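Side-chain contacts in 3-dehydroshikimate dehydratase (Bacillus anthracis, PDB 3DX5), which catalyses the manganese-dependent dehydration of 3-dehydroshikimate to 3,4-dihydroxybenzoate, a step in making the siderophore petrobactin: residues R11-S16 and H257-I262; T18-F23 and E30-W35; L71-S76 and R126-L131; D150-T155 and P183-Q188. All blocks are in the same frame, centred on the assembly; numbering follows the deposited sequence. Where two conformers were deposited one is given.

All four contacts lie in one TIM barrel. Contacts 2, 3 and 4 are buried. Contact 1 is partly buried. Contacts 1 and 2 are neighbours, with centres 12 Å apart. They meet around helix 17-26, where I15 packs on I20 and K260 on F23, and both reach the second subunit. Contacts 3 and 4 stand apart from this pair and from each other, with centres 23 Å apart, and neither touches the other chain. The chemistry follows the place. Contact 1 uses two waters and a lysine chain. Contact 2 is purely aliphatic, helix against strand. Contact 3 is also aliphatic, its loop braced by aspartate-serine bonds. Contact 4 joins two helices through one leucine and a serine.

Contact 1: residues R11-S16 and H257-I262; sequences RHQLIS and HNAKDI
I15 meets the end of the K260 side chain with its CD1 methyl, tip to tip. I15 CD1 lies 3.7 Å from K260 CE and 4.1 Å from K260 NZ. The touch is therefore made by the last methylene of the lysine, close to its charged end. I15 CG1 stands opposite the backbone N (chi1 -173°), which sends CD1 out across the gap. K260 comes the other way on a chain extended beyond CG.

The second half of the contact is polar and runs through water. The carboxamide of Q13 faces the start of helix 259-272. Q13 NE2 donates to water 1 at 3.1 Å, and the same water accepts from K260 N at 3.2 Å. Water 2 donates to Q13 OE1 at 2.7 Å and accepts from A259 N at 2.9 Å. The two waters thus take up backbone N-H groups in the first turn. With one water on each end, the Q13 amide should be held in this rotation. Direct contact here is slight: Q13 OE1 lies 4.3 Å from A259 CB.

R11 ties the same two parts of the chain together, since its NH2 bonds to F255 O, just before 257-262. In the second subunit, N41 packs on Q13 and Q45 on K260. The contact joins the loop after the first barrel strand, 2-6, to the start of the last helix, 259-272, beside helix 17-26, whose I20 and F23 touch I15 and K260.

Contact 2: residues T18-F23 and E30-W35; sequences TDIVQF and EGIELW
I32 presses its CD1 methyl into the side of helix 17-26. I32 CD1 lies 3.9 Å from V21 CG2 and 4.0 Å from V21 CA, so it meets both a branch and the helix backbone. I20 adds a looser touch, with its CG2 4.3 Å from the same I32 CD1. The side chains of V21 and I32 cross at about a right angle. One methyl carries all three approaches, and I32 supplies more than half of the 103 Å² buried here.

The torsions explain this. CG1 of I32 lies beside the backbone N (chi1 -68°), and the chain then runs straight on (chi2 165°), which carries CD1 up to the helix. On V21, CG2 is the branch beside the backbone N, and it is the one that faces the strand.

The two segments belong to the first beta-alpha-beta crossover of the TIM barrel: strand 2-6, helix 17-26, strand 31-35. The contact is the seam between the crossover helix and its second strand. The CA atoms of V21 and I32 are 7.8 Å apart. Regular turns hold the helix in shape, as in Q22 N to T18 O at 3.0 Å and F23 N to D19 O at 2.9 Å.

Further out, L5 of strand 2-6 lies against I20, I64 of strand 64-68 against I32, and L57 against V21. The next strand residue, E33, has a buried carboxylate. Its OE2 bonds to S68 OG and to NE2 of H198, a manganese ligand, and its OE1 to S251 OG.

Contact 3: residues L71-S76 and R126-L131; sequences LDISLS and RMICEL
I73 and I128 stand at the closest backbone approach, CA to CA 9.1 Å, where an irregular loop runs past helix 115-134. In this TIM barrel the loop leads from strand 64-68 to helix 79-96 and contains an Asx turn at D72. I128 is the centre of the contact and gives over half of the 123 Å² buried. It uses two branches. CG1 lies beside the backbone N (chi1 -79°) and carries CD1 toward I73; CG2 goes to L71. I128 CG2 is 4.1 Å from L71 CD1, and these two side chains cross obliquely. I73 lies against I128 CD1, but the model sets its CG2 implausibly near that methyl, so the exact pose of these ends is doubtful.

L71 follows Y70, a substrate-binding residue, and also rests on L89 of helix 79-96. R124 of helix 115-134 holds the loop too, through NH1 to I73 O.

Within the loop, D72 OD1 is gripped twice. S74 N reaches it at 3.1 Å from above the carboxylate plane, 37° out of it. S74 OG donates to the syn lone pair of D72 OD1 at 2.9 Å, and in turn accepts from S76 OG at 2.9 Å.

Contact 4: residues D150-T155 and P183-Q188; sequences DTLPST and PVDSFQ
L152 holds CG opposite its backbone N (chi1 176°). Its chi2 of 62° places CD1 to one side and leaves CD2 anti to CA, reaching out to S186. L152 CD2 is 4.0 Å from S186 CA, so the methyl rests on the helix backbone. It also comes to 3.8 Å from S186 OG, but this approach is doubtful, because S186 was modelled in two conformers and the distance belongs to one of them. S186 OG hydrogen-bonds to D182 O, just ahead of helix 183-190. At the margin, D185 OD2 comes to 4.4 Å from L152 CD2.

In the TIM barrel these are the first turns of two helices on either side of strand 167-172 in sequence, 152-162 and 183-190. The CA atoms of L152 and S186 are 6.7 Å apart. L190, farther along helix 183-190, also packs on L152 and T155.

T151 caps helix 152-162: its OG1 accepts from S154 N at 3.0 Å, with an N-H...O angle of 157°. T151 O takes two donors from opposite faces of its plane, T155 N at 3.0 Å and T155 OG1 at 2.9 Å.

Contact 1: residues R11-S16 and H257-I262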
loop_
_atom_site.group_PDB
_atom_site.type_symbol
_atom_site.label_atom_id
_atom_site.label_comp_id
_atom_site.label_asym_id
_atom_site.label_seq_id
_atom_site.Cartn_x
_atom_site.Cartn_y
_atom_site.Cartn_z
ATOM N N ARG A 11 -2.601 -6.123 2.015
ATOM C CA ARG A 11 -2.143 -4.706 2.164
ATOM C C ARG A 11 -3.236 -3.681 1.808
ATOM O O ARG A 11 -3.133 -2.514 2.185
ATOM C CB ARG A 11 -0.888 -4.475 1.294
ATOM C CG ARG A 11 -1.193 -4.482 -0.271
ATOM C CD ARG A 11 0.080 -4.816 -1.140
ATOM N NE ARG A 11 -0.324 -4.906 -2.560
ATOM C CZ ARG A 11 -1.053 -5.918 -3.061
ATOM N NH1 ARG A 11 -1.356 -6.978 -2.304
ATOM N NH2 ARG A 11 -1.448 -5.893 -4.327
ATOM N N HIS A 12 -4.252 -4.114 1.047
ATOM C CA HIS A 12 -5.358 -3.247 0.638
ATOM C C HIS A 12 -6.722 -3.556 1.266
ATOM O O HIS A 12 -7.783 -3.205 0.721
ATOM C CB HIS A 12 -5.452 -3.181 -0.894
ATOM C CG HIS A 12 -4.244 -2.556 -1.521
ATOM N ND1 HIS A 12 -3.597 -3.115 -2.596
ATOM C CD2 HIS A 12 -3.532 -1.449 -1.184
ATOM C CE1 HIS A 12 -2.568 -2.358 -2.933
ATOM N NE2 HIS A 12 -2.497 -1.347 -2.081
ATOM N N GLN A 13 -6.698 -4.151 2.450
ATOM C CA GLN A 13 -7.940 -4.362 3.160
ATOM C C GLN A 13 -7.731 -4.193 4.670
ATOM O O GLN A 13 -6.614 -4.333 5.173
ATOM C CB GLN A 13 -8.540 -5.743 2.796
ATOM C CG GLN A 13 -7.736 -6.930 3.261
ATOM C CD GLN A 13 -8.062 -8.213 2.440
ATOM O OE1 GLN A 13 -7.531 -8.427 1.336
ATOM N NE2 GLN A 13 -8.891 -9.068 3.001
ATOM N N LEU A 14 -8.809 -3.860 5.380
ATOM C CA LEU A 14 -8.769 -3.717 6.822
ATOM C C LEU A 14 -8.960 -5.108 7.398
ATOM O O LEU A 14 -10.023 -5.679 7.241
ATOM C CB LEU A 14 -9.924 -2.801 7.284
ATOM C CG LEU A 14 -9.734 -1.359 6.828
ATOM C CD1 LEU A 14 -10.963 -0.512 7.161
ATOM C CD2 LEU A 14 -8.453 -0.766 7.455
ATOM N N ILE A 15 -7.947 -5.649 8.056
ATOM C CA ILE A 15 -8.076 -6.939 8.701
ATOM C C ILE A 15 -7.065 -6.996 9.873
ATOM O O ILE A 15 -5.951 -6.491 9.759
ATOM C CB ILE A 15 -7.817 -8.119 7.693
ATOM C CG1 ILE A 15 -8.129 -9.485 8.350
ATOM C CG2 ILE A 15 -6.382 -8.102 7.136
ATOM C CD1 ILE A 15 -8.046 -10.718 7.351
ATOM N N SER A 16 -7.432 -7.667 10.956
ATOM C CA SER A 16 -6.544 -7.773 12.127
ATOM C C SER A 16 -5.588 -8.929 11.998
ATOM O O SER A 16 -5.828 -9.874 11.253
ATOM C CB SER A 16 -7.375 -7.951 13.406
ATOM O OG SER A 16 -7.964 -9.233 13.391
ATOM N N HIS A 257 -6.942 -9.512 -6.332
ATOM C CA HIS A 257 -8.166 -9.219 -5.559
ATOM C C HIS A 257 -8.646 -10.462 -4.837
ATOM O O HIS A 257 -8.196 -11.560 -5.176
ATOM C CB HIS A 257 -9.250 -8.677 -6.524
ATOM C CG HIS A 257 -8.902 -7.324 -7.066
ATOM N ND1 HIS A 257 -9.036 -6.987 -8.393
ATOM C CD2 HIS A 257 -8.334 -6.250 -6.463
ATOM C CE1 HIS A 257 -8.622 -5.744 -8.576
ATOM N NE2 HIS A 257 -8.182 -5.280 -7.424
ATOM N N ASN A 258 -9.527 -10.306 -3.839
ATOM C CA ASN A 258 -10.204 -11.459 -3.205
ATOM C C ASN A 258 -9.194 -12.454 -2.596
ATOM O O ASN A 258 -9.306 -13.668 -2.811
ATOM C CB ASN A 258 -11.097 -12.213 -4.236
ATOM C CG ASN A 258 -11.884 -11.278 -5.146
ATOM O OD1 ASN A 258 -11.895 -11.446 -6.372
ATOM N ND2 ASN A 258 -12.531 -10.277 -4.554
ATOM N N ALA A 259 -8.204 -11.952 -1.865
ATOM C CA ALA A 259 -7.117 -12.803 -1.377
ATOM C C ALA A 259 -7.610 -14.053 -0.630
ATOM O O ALA A 259 -7.116 -15.143 -0.862
ATOM C CB ALA A 259 -6.152 -12.025 -0.512
ATOM N N LYS A 260 -8.589 -13.884 0.255
ATOM C CA LYS A 260 -9.082 -15.014 1.027
ATOM C C LYS A 260 -9.684 -16.126 0.163
ATOM O O LYS A 260 -9.382 -17.306 0.380
ATOM C CB LYS A 260 -10.096 -14.564 2.090
ATOM C CG LYS A 260 -9.468 -13.967 3.303
ATOM C CD LYS A 260 -10.631 -13.512 4.202
ATOM C CE LYS A 260 -10.233 -13.221 5.620
ATOM N NZ LYS A 260 -11.449 -12.646 6.288
ATOM N N ASP A 261 -10.506 -15.748 -0.819
ATOM C CA ASP A 261 -11.077 -16.733 -1.741
ATOM C C ASP A 261 -10.007 -17.455 -2.525
ATOM O O ASP A 261 -10.068 -18.683 -2.669
ATOM C CB ASP A 261 -12.023 -16.072 -2.748
ATOM C CG ASP A 261 -13.335 -15.636 -2.115
ATOM O OD1 ASP A 261 -13.778 -16.250 -1.106
ATOM O OD2 ASP A 261 -13.931 -14.657 -2.628
ATOM N N ILE A 262 -9.064 -16.692 -3.075
ATOM C CA ILE A 262 -7.999 -17.274 -3.908
ATOM C C ILE A 262 -7.139 -18.224 -3.076
ATOM O O ILE A 262 -6.838 -19.341 -3.510
ATOM C CB ILE A 262 -7.110 -16.176 -4.536
ATOM C CG1 ILE A 262 -7.926 -15.332 -5.544
ATOM C CG2 ILE A 262 -5.840 -16.774 -5.135
ATOM C CD1 ILE A 262 -8.447 -16.105 -6.768
HETATM O O HOH W 1 -10.146 -11.204 1.134
HETATM O O HOH W 2 -8.140 -9.089 -1.176
#

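Contact 2: residues T18-F23 and E30-W35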
loop_
_atom_site.group_PDB
_atom_site.type_symbol
_atom_site.label_atom_id
_atom_site.label_comp_id
_atom_site.label_asym_id
_atom_site.label_seq_id
_atom_site.Cartn_x
_atom_site.Cartn_y
_atom_site.Cartn_z
ATOM N N THR A 18 -5.143 -11.118 14.287
ATOM C CA THR A 18 -5.891 -12.237 14.846
ATOM C C THR A 18 -6.675 -12.955 13.735
ATOM O O THR A 18 -6.645 -14.183 13.665
ATOM C CB THR A 18 -6.867 -11.792 15.960
ATOM O OG1 THR A 18 -6.127 -11.256 17.073
ATOM C CG2 THR A 18 -7.755 -12.987 16.447
ATOM N N ASP A 19 -7.340 -12.191 12.853
ATOM C CA ASP A 19 -8.091 -12.793 11.753
ATOM C C ASP A 19 -7.208 -13.418 10.669
ATOM O O ASP A 19 -7.564 -14.455 10.078
ATOM C CB ASP A 19 -9.047 -11.786 11.131
ATOM C CG ASP A 19 -10.241 -11.492 12.040
ATOM O OD1 ASP A 19 -10.427 -12.175 13.088
ATOM O OD2 ASP A 19 -11.010 -10.583 11.693
ATOM N N ILE A 20 -6.058 -12.818 10.398
ATOM C CA ILE A 20 -5.088 -13.490 9.511
ATOM C C ILE A 20 -4.598 -14.852 10.075
ATOM O O ILE A 20 -4.558 -15.874 9.351
ATOM C CB ILE A 20 -3.921 -12.603 9.210
ATOM C CG1 ILE A 20 -4.370 -11.508 8.230
ATOM C CG2 ILE A 20 -2.758 -13.438 8.594
ATOM C CD1 ILE A 20 -3.317 -10.511 7.985
ATOM N N VAL A 21 -4.258 -14.875 11.362
ATOM C CA VAL A 21 -3.788 -16.097 11.966
ATOM C C VAL A 21 -4.890 -17.151 11.875
ATOM O O VAL A 21 -4.626 -18.295 11.532
ATOM C CB VAL A 21 -3.349 -15.873 13.425
ATOM C CG1 VAL A 21 -3.130 -17.230 14.139
ATOM C CG2 VAL A 21 -2.098 -15.018 13.497
ATOM N N GLN A 22 -6.129 -16.770 12.198
ATOM C CA GLN A 22 -7.260 -17.720 12.173
ATOM C C GLN A 22 -7.485 -18.237 10.734
ATOM O O GLN A 22 -7.685 -19.432 10.527
ATOM C CB GLN A 22 -8.551 -17.067 12.723
ATOM C CG GLN A 22 -9.798 -17.990 12.715
ATOM C CD GLN A 22 -9.549 -19.319 13.447
ATOM O OE1 GLN A 22 -8.957 -19.351 14.530
ATOM N NE2 GLN A 22 -10.016 -20.415 12.859
ATOM N N PHE A 23 -7.468 -17.336 9.754
ATOM C CA PHE A 23 -7.575 -17.754 8.358
ATOM C C PHE A 23 -6.439 -18.724 7.959
ATOM O O PHE A 23 -6.671 -19.730 7.290
ATOM C CB PHE A 23 -7.582 -16.546 7.434
ATOM C CG PHE A 23 -7.623 -16.902 5.988
ATOM C CD1 PHE A 23 -8.842 -17.177 5.356
ATOM C CD2 PHE A 23 -6.444 -16.985 5.244
ATOM C CE1 PHE A 23 -8.878 -17.531 3.979
ATOM C CE2 PHE A 23 -6.466 -17.345 3.893
ATOM C CZ PHE A 23 -7.690 -17.605 3.258
ATOM N N GLU A 30 1.066 -23.591 7.300
ATOM C CA GLU A 30 1.876 -23.829 8.487
ATOM C C GLU A 30 2.779 -22.674 8.835
ATOM O O GLU A 30 3.561 -22.738 9.799
ATOM C CB GLU A 30 2.687 -25.104 8.310
ATOM C CG GLU A 30 1.809 -26.326 8.498
ATOM C CD GLU A 30 2.572 -27.588 8.182
ATOM O OE1 GLU A 30 3.592 -27.876 8.827
ATOM O OE2 GLU A 30 2.175 -28.263 7.240
ATOM N N GLY A 31 2.677 -21.601 8.061
ATOM C CA GLY A 31 3.512 -20.453 8.326
ATOM C C GLY A 31 2.855 -19.167 7.868
ATOM O O GLY A 31 1.911 -19.181 7.035
ATOM N N ILE A 32 3.332 -18.064 8.443
ATOM C CA ILE A 32 2.945 -16.721 7.990
ATOM C C ILE A 32 4.238 -15.951 7.696
ATOM O O ILE A 32 5.139 -15.900 8.535
ATOM C CB ILE A 32 2.086 -16.001 9.050
ATOM C CG1 ILE A 32 0.722 -16.712 9.158
ATOM C CG2 ILE A 32 1.924 -14.500 8.688
ATOM C CD1 ILE A 32 -0.053 -16.306 10.423
ATOM N N GLU A 33 4.318 -15.369 6.505
ATOM C CA GLU A 33 5.435 -14.513 6.140
ATOM C C GLU A 33 4.917 -13.108 6.381
ATOM O O GLU A 33 3.959 -12.618 5.704
ATOM C CB GLU A 33 5.845 -14.740 4.664
ATOM C CG GLU A 33 6.791 -13.631 4.109
ATOM C CD GLU A 33 7.164 -13.850 2.632
ATOM O OE1 GLU A 33 6.948 -14.974 2.097
ATOM O OE2 GLU A 33 7.668 -12.890 1.984
ATOM N N LEU A 34 5.525 -12.454 7.368
ATOM C CA LEU A 34 4.997 -11.212 7.884
ATOM C C LEU A 34 5.700 -10.051 7.208
ATOM O O LEU A 34 6.935 -9.933 7.316
ATOM C CB LEU A 34 5.231 -11.141 9.397
ATOM C CG LEU A 34 4.560 -10.047 10.210
ATOM C CD1 LEU A 34 3.089 -9.905 9.999
ATOM C CD2 LEU A 34 4.836 -10.422 11.680
ATOM N N TRP A 35 4.931 -9.174 6.563
ATOM C CA TRP A 35 5.491 -7.966 5.946
ATOM C C TRP A 35 6.094 -7.078 7.057
ATOM O O TRP A 35 5.497 -6.952 8.135
ATOM C CB TRP A 35 4.336 -7.233 5.277
ATOM C CG TRP A 35 4.688 -6.295 4.160
ATOM C CD1 TRP A 35 5.856 -6.251 3.404
ATOM C CD2 TRP A 35 3.821 -5.280 3.629
ATOM N NE1 TRP A 35 5.746 -5.247 2.442
ATOM C CE2 TRP A 35 4.512 -4.644 2.567
ATOM C CE3 TRP A 35 2.514 -4.855 3.951
ATOM C CZ2 TRP A 35 3.937 -3.588 1.828
ATOM C CZ3 TRP A 35 1.947 -3.803 3.220
ATOM C CH2 TRP A 35 2.662 -3.185 2.173
#

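Contact 3: residues L71-S76 and R126-L131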
loop_
_atom_site.group_PDB
_atom_site.type_symbol
_atom_site.label_atom_id
_atom_site.label_comp_id
_atom_site.label_asym_id
_atom_site.label_seq_id
_atom_site.Cartn_x
_atom_site.Cartn_y
_atom_site.Cartn_z
ATOM N N LEU A 71 15.789 -3.160 2.531
ATOM C CA LEU A 71 16.895 -2.426 3.150
ATOM C C LEU A 71 17.596 -1.586 2.098
ATOM O O LEU A 71 18.032 -2.099 1.092
ATOM C CB LEU A 71 17.870 -3.378 3.831
ATOM C CG LEU A 71 17.235 -4.242 4.921
ATOM C CD1 LEU A 71 18.204 -5.367 5.344
ATOM C CD2 LEU A 71 16.819 -3.333 6.122
ATOM N N ASP A 72 17.690 -0.292 2.340
ATOM C CA ASP A 72 18.300 0.586 1.386
ATOM C C ASP A 72 19.819 0.580 1.556
ATOM O O ASP A 72 20.365 1.159 2.502
ATOM C CB ASP A 72 17.735 2.000 1.520
ATOM C CG ASP A 72 18.246 2.930 0.423
ATOM O OD1 ASP A 72 18.895 2.454 -0.547
ATOM O OD2 ASP A 72 18.013 4.148 0.533
ATOM N N ILE A 73 20.505 -0.083 0.642
ATOM C CA ILE A 73 21.956 -0.038 0.682
ATOM C C ILE A 73 22.559 0.627 -0.585
ATOM O O ILE A 73 23.738 0.505 -0.855
ATOM C CB ILE A 73 22.616 -1.415 1.203
ATOM C CG1 ILE A 73 21.956 -2.657 0.684
ATOM C CG2 ILE A 73 22.280 -1.647 2.655
ATOM C CD1 ILE A 73 21.948 -2.716 -0.726
ATOM N N SER A 74 21.726 1.340 -1.341
ATOM C CA SER A 74 22.184 2.176 -2.452
ATOM C C SER A 74 23.147 3.281 -1.973
ATOM O O SER A 74 23.224 3.586 -0.782
ATOM C CB SER A 74 20.996 2.810 -3.170
ATOM O OG SER A 74 20.500 3.940 -2.447
ATOM N N LEU A 75 23.883 3.879 -2.908
ATOM C CA LEU A 75 24.825 4.978 -2.594
ATOM C C LEU A 75 24.126 6.234 -2.064
ATOM O O LEU A 75 24.650 6.930 -1.202
ATOM C CB LEU A 75 25.645 5.336 -3.837
ATOM C CG LEU A 75 26.479 4.247 -4.509
ATOM C CD1 LEU A 75 27.394 4.866 -5.552
ATOM C CD2 LEU A 75 27.303 3.512 -3.479
ATOM N N SER A 76 22.949 6.532 -2.600
ATOM C CA SER A 76 22.117 7.639 -2.120
ATOM C C SER A 76 21.579 7.446 -0.680
ATOM O O SER A 76 21.128 8.413 -0.075
ATOM C CB SER A 76 20.937 7.854 -3.085
ATOM O OG SER A 76 20.431 6.595 -3.530
ATOM N N ARG A 126 27.483 -7.509 2.596
ATOM C CA ARG A 126 28.354 -8.267 3.497
ATOM C C ARG A 126 28.221 -7.733 4.923
ATOM O O ARG A 126 28.096 -8.521 5.885
ATOM C CB ARG A 126 29.840 -8.233 3.070
ATOM C CG ARG A 126 30.697 -9.222 3.881
ATOM C CD ARG A 126 32.191 -9.157 3.497
ATOM N NE ARG A 126 32.351 -9.647 2.129
ATOM C CZ ARG A 126 32.730 -8.909 1.097
ATOM N NH1 ARG A 126 33.018 -7.616 1.247
ATOM N NH2 ARG A 126 32.807 -9.476 -0.093
HETATM N N MSE A 127 28.229 -6.408 5.044
HETATM C CA MSE A 127 28.065 -5.719 6.346
HETATM C C MSE A 127 26.741 -6.050 7.007
HETATM O O MSE A 127 26.697 -6.291 8.200
HETATM C CB MSE A 127 28.183 -4.197 6.195
HETATM C CG MSE A 127 29.600 -3.769 5.848
HETATM SE SE MSE A 127 29.746 -1.844 5.489
HETATM C CE MSE A 127 29.217 -1.275 7.282
ATOM N N ILE A 128 25.665 -6.047 6.226
ATOM C CA ILE A 128 24.347 -6.405 6.749
ATOM C C ILE A 128 24.303 -7.870 7.192
ATOM O O ILE A 128 23.725 -8.172 8.226
ATOM C CB ILE A 128 23.261 -6.053 5.740
ATOM C CG1 ILE A 128 22.995 -4.536 5.840
ATOM C CG2 ILE A 128 21.975 -6.841 5.998
ATOM C CD1 ILE A 128 22.372 -3.987 4.589
ATOM N N CYS A 129 24.931 -8.758 6.422
ATOM C CA CYS A 129 25.069 -10.152 6.820
ATOM C C CYS A 129 25.802 -10.295 8.155
ATOM O O CYS A 129 25.381 -11.093 9.013
ATOM C CB CYS A 129 25.801 -10.952 5.738
ATOM S SG CYS A 129 24.744 -11.249 4.324
ATOM N N GLU A 130 26.881 -9.540 8.345
ATOM C CA GLU A 130 27.641 -9.630 9.589
ATOM C C GLU A 130 26.864 -9.096 10.797
ATOM O O GLU A 130 26.998 -9.621 11.904
ATOM C CB GLU A 130 29.018 -8.967 9.456
ATOM C CG GLU A 130 30.112 -9.959 9.093
ATOM C CD GLU A 130 30.445 -10.912 10.240
ATOM O OE1 GLU A 130 30.117 -12.125 10.165
ATOM O OE2 GLU A 130 31.030 -10.430 11.229
ATOM N N LEU A 131 26.045 -8.069 10.585
ATOM C CA LEU A 131 25.132 -7.595 11.635
ATOM C C LEU A 131 24.123 -8.708 12.044
ATOM O O LEU A 131 24.016 -9.072 13.232
ATOM C CB LEU A 131 24.389 -6.344 11.158
ATOM C CG LEU A 131 23.567 -5.555 12.182
ATOM C CD1 LEU A 131 23.402 -4.112 11.747
ATOM C CD2 LEU A 131 22.175 -6.182 12.360
#

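Contact 4: residues D150-T155 and P183-Q188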
loop_
_atom_site.group_PDB
_atom_site.type_symbol
_atom_site.label_atom_id
_atom_site.label_comp_id
_atom_site.label_asym_id
_atom_site.label_seq_id
_atom_site.Cartn_x
_atom_site.Cartn_y
_atom_site.Cartn_z
ATOM N N ASP A 150 18.478 -10.229 -10.928
ATOM C CA ASP A 150 17.544 -10.321 -12.035
ATOM C C ASP A 150 17.904 -11.412 -13.041
ATOM O O ASP A 150 17.146 -11.621 -13.981
ATOM C CB ASP A 150 17.390 -8.970 -12.755
ATOM C CG ASP A 150 18.677 -8.451 -13.351
ATOM O OD1 ASP A 150 19.762 -9.029 -13.131
ATOM O OD2 ASP A 150 18.615 -7.405 -14.031
ATOM N N THR A 151 19.065 -12.055 -12.910
ATOM C CA THR A 151 19.349 -13.210 -13.750
ATOM C C THR A 151 19.962 -14.286 -12.861
ATOM O O THR A 151 20.523 -13.976 -11.800
ATOM C CB THR A 151 20.350 -12.932 -14.931
ATOM O OG1 THR A 151 21.677 -12.833 -14.410
ATOM C CG2 THR A 151 19.999 -11.656 -15.763
ATOM N N LEU A 152 19.837 -15.547 -13.274
ATOM C CA LEU A 152 20.489 -16.642 -12.548
ATOM C C LEU A 152 22.038 -16.486 -12.466
ATOM O O LEU A 152 22.591 -16.546 -11.373
ATOM C CB LEU A 152 20.070 -18.017 -13.096
ATOM C CG LEU A 152 20.764 -19.235 -12.479
ATOM C CD1 LEU A 152 20.430 -19.311 -10.967
ATOM C CD2 LEU A 152 20.296 -20.519 -13.181
ATOM N N PRO A 153 22.730 -16.256 -13.597
ATOM C CA PRO A 153 24.200 -16.063 -13.441
ATOM C C PRO A 153 24.597 -14.853 -12.531
ATOM O O PRO A 153 25.558 -14.954 -11.752
ATOM C CB PRO A 153 24.713 -15.885 -14.884
ATOM C CG PRO A 153 23.540 -16.335 -15.796
ATOM C CD PRO A 153 22.287 -16.149 -15.001
ATOM N N SER A 154 23.850 -13.749 -12.578
ATOM C CA SER A 154 24.200 -12.616 -11.728
ATOM C C SER A 154 23.977 -12.959 -10.253
ATOM O O SER A 154 24.771 -12.581 -9.378
ATOM C CB SER A 154 23.430 -11.359 -12.112
ATOM O OG SER A 154 23.779 -10.302 -11.220
ATOM N N THR A 155 22.915 -13.701 -9.978
ATOM C CA THR A 155 22.631 -14.113 -8.601
ATOM C C THR A 155 23.738 -15.020 -8.082
ATOM O O THR A 155 24.242 -14.822 -6.987
ATOM C CB THR A 155 21.274 -14.831 -8.522
ATOM O OG1 THR A 155 20.268 -13.912 -8.958
ATOM C CG2 THR A 155 20.952 -15.331 -7.072
ATOM N N PRO A 183 12.934 -22.882 -14.265
ATOM C CA PRO A 183 12.714 -22.908 -12.791
ATOM C C PRO A 183 13.387 -24.060 -12.027
ATOM O O PRO A 183 14.006 -23.818 -10.977
ATOM C CB PRO A 183 11.200 -23.006 -12.671
ATOM C CG PRO A 183 10.739 -22.206 -13.869
ATOM C CD PRO A 183 11.679 -22.581 -14.988
ATOM N N VAL A 184 13.273 -25.279 -12.533
ATOM C CA VAL A 184 13.875 -26.445 -11.870
ATOM C C VAL A 184 15.411 -26.326 -11.918
ATOM O O VAL A 184 16.089 -26.461 -10.899
ATOM C CB VAL A 184 13.371 -27.785 -12.496
ATOM C CG1 VAL A 184 14.303 -28.957 -12.149
ATOM C CG2 VAL A 184 11.894 -28.088 -12.043
ATOM N N ASP A 185 15.954 -26.023 -13.092
ATOM C CA ASP A 185 17.381 -25.767 -13.201
ATOM C C ASP A 185 17.925 -24.657 -12.222
ATOM O O ASP A 185 19.019 -24.822 -11.585
ATOM C CB ASP A 185 17.715 -25.499 -14.661
ATOM C CG ASP A 185 19.167 -25.235 -14.871
ATOM O OD1 ASP A 185 20.008 -26.084 -14.465
ATOM O OD2 ASP A 185 19.474 -24.157 -15.423
ATOM N N SER A 186 17.168 -23.567 -12.080
ATOM C CA SER A 186 17.527 -22.495 -11.140
ATOM C C SER A 186 17.467 -22.978 -9.692
ATOM O O SER A 186 18.331 -22.642 -8.881
ATOM C CB SER A 186 16.621 -21.276 -11.316
ATOM O OG SER A 186 16.507 -20.929 -12.680
ATOM N N PHE A 187 16.464 -23.793 -9.372
ATOM C CA PHE A 187 16.392 -24.391 -8.057
ATOM C C PHE A 187 17.651 -25.233 -7.803
ATOM O O PHE A 187 18.255 -25.138 -6.719
ATOM C CB PHE A 187 15.140 -25.248 -7.881
ATOM C CG PHE A 187 15.242 -26.192 -6.737
ATOM C CD1 PHE A 187 15.142 -25.723 -5.428
ATOM C CD2 PHE A 187 15.517 -27.539 -6.952
ATOM C CE1 PHE A 187 15.275 -26.582 -4.351
ATOM C CE2 PHE A 187 15.664 -28.416 -5.878
ATOM C CZ PHE A 187 15.536 -27.944 -4.581
ATOM N N GLN A 188 18.059 -26.032 -8.797
ATOM C CA GLN A 188 19.141 -26.978 -8.586
ATOM C C GLN A 188 20.449 -26.218 -8.395
ATOM O O GLN A 188 21.274 -26.599 -7.544
ATOM C CB GLN A 188 19.269 -28.024 -9.718
ATOM C CG GLN A 188 18.120 -29.060 -9.704
ATOM C CD GLN A 188 18.029 -29.895 -10.971
ATOM O OE1 GLN A 188 18.750 -29.666 -11.945
ATOM N NE2 GLN A 188 17.128 -30.871 -10.963
#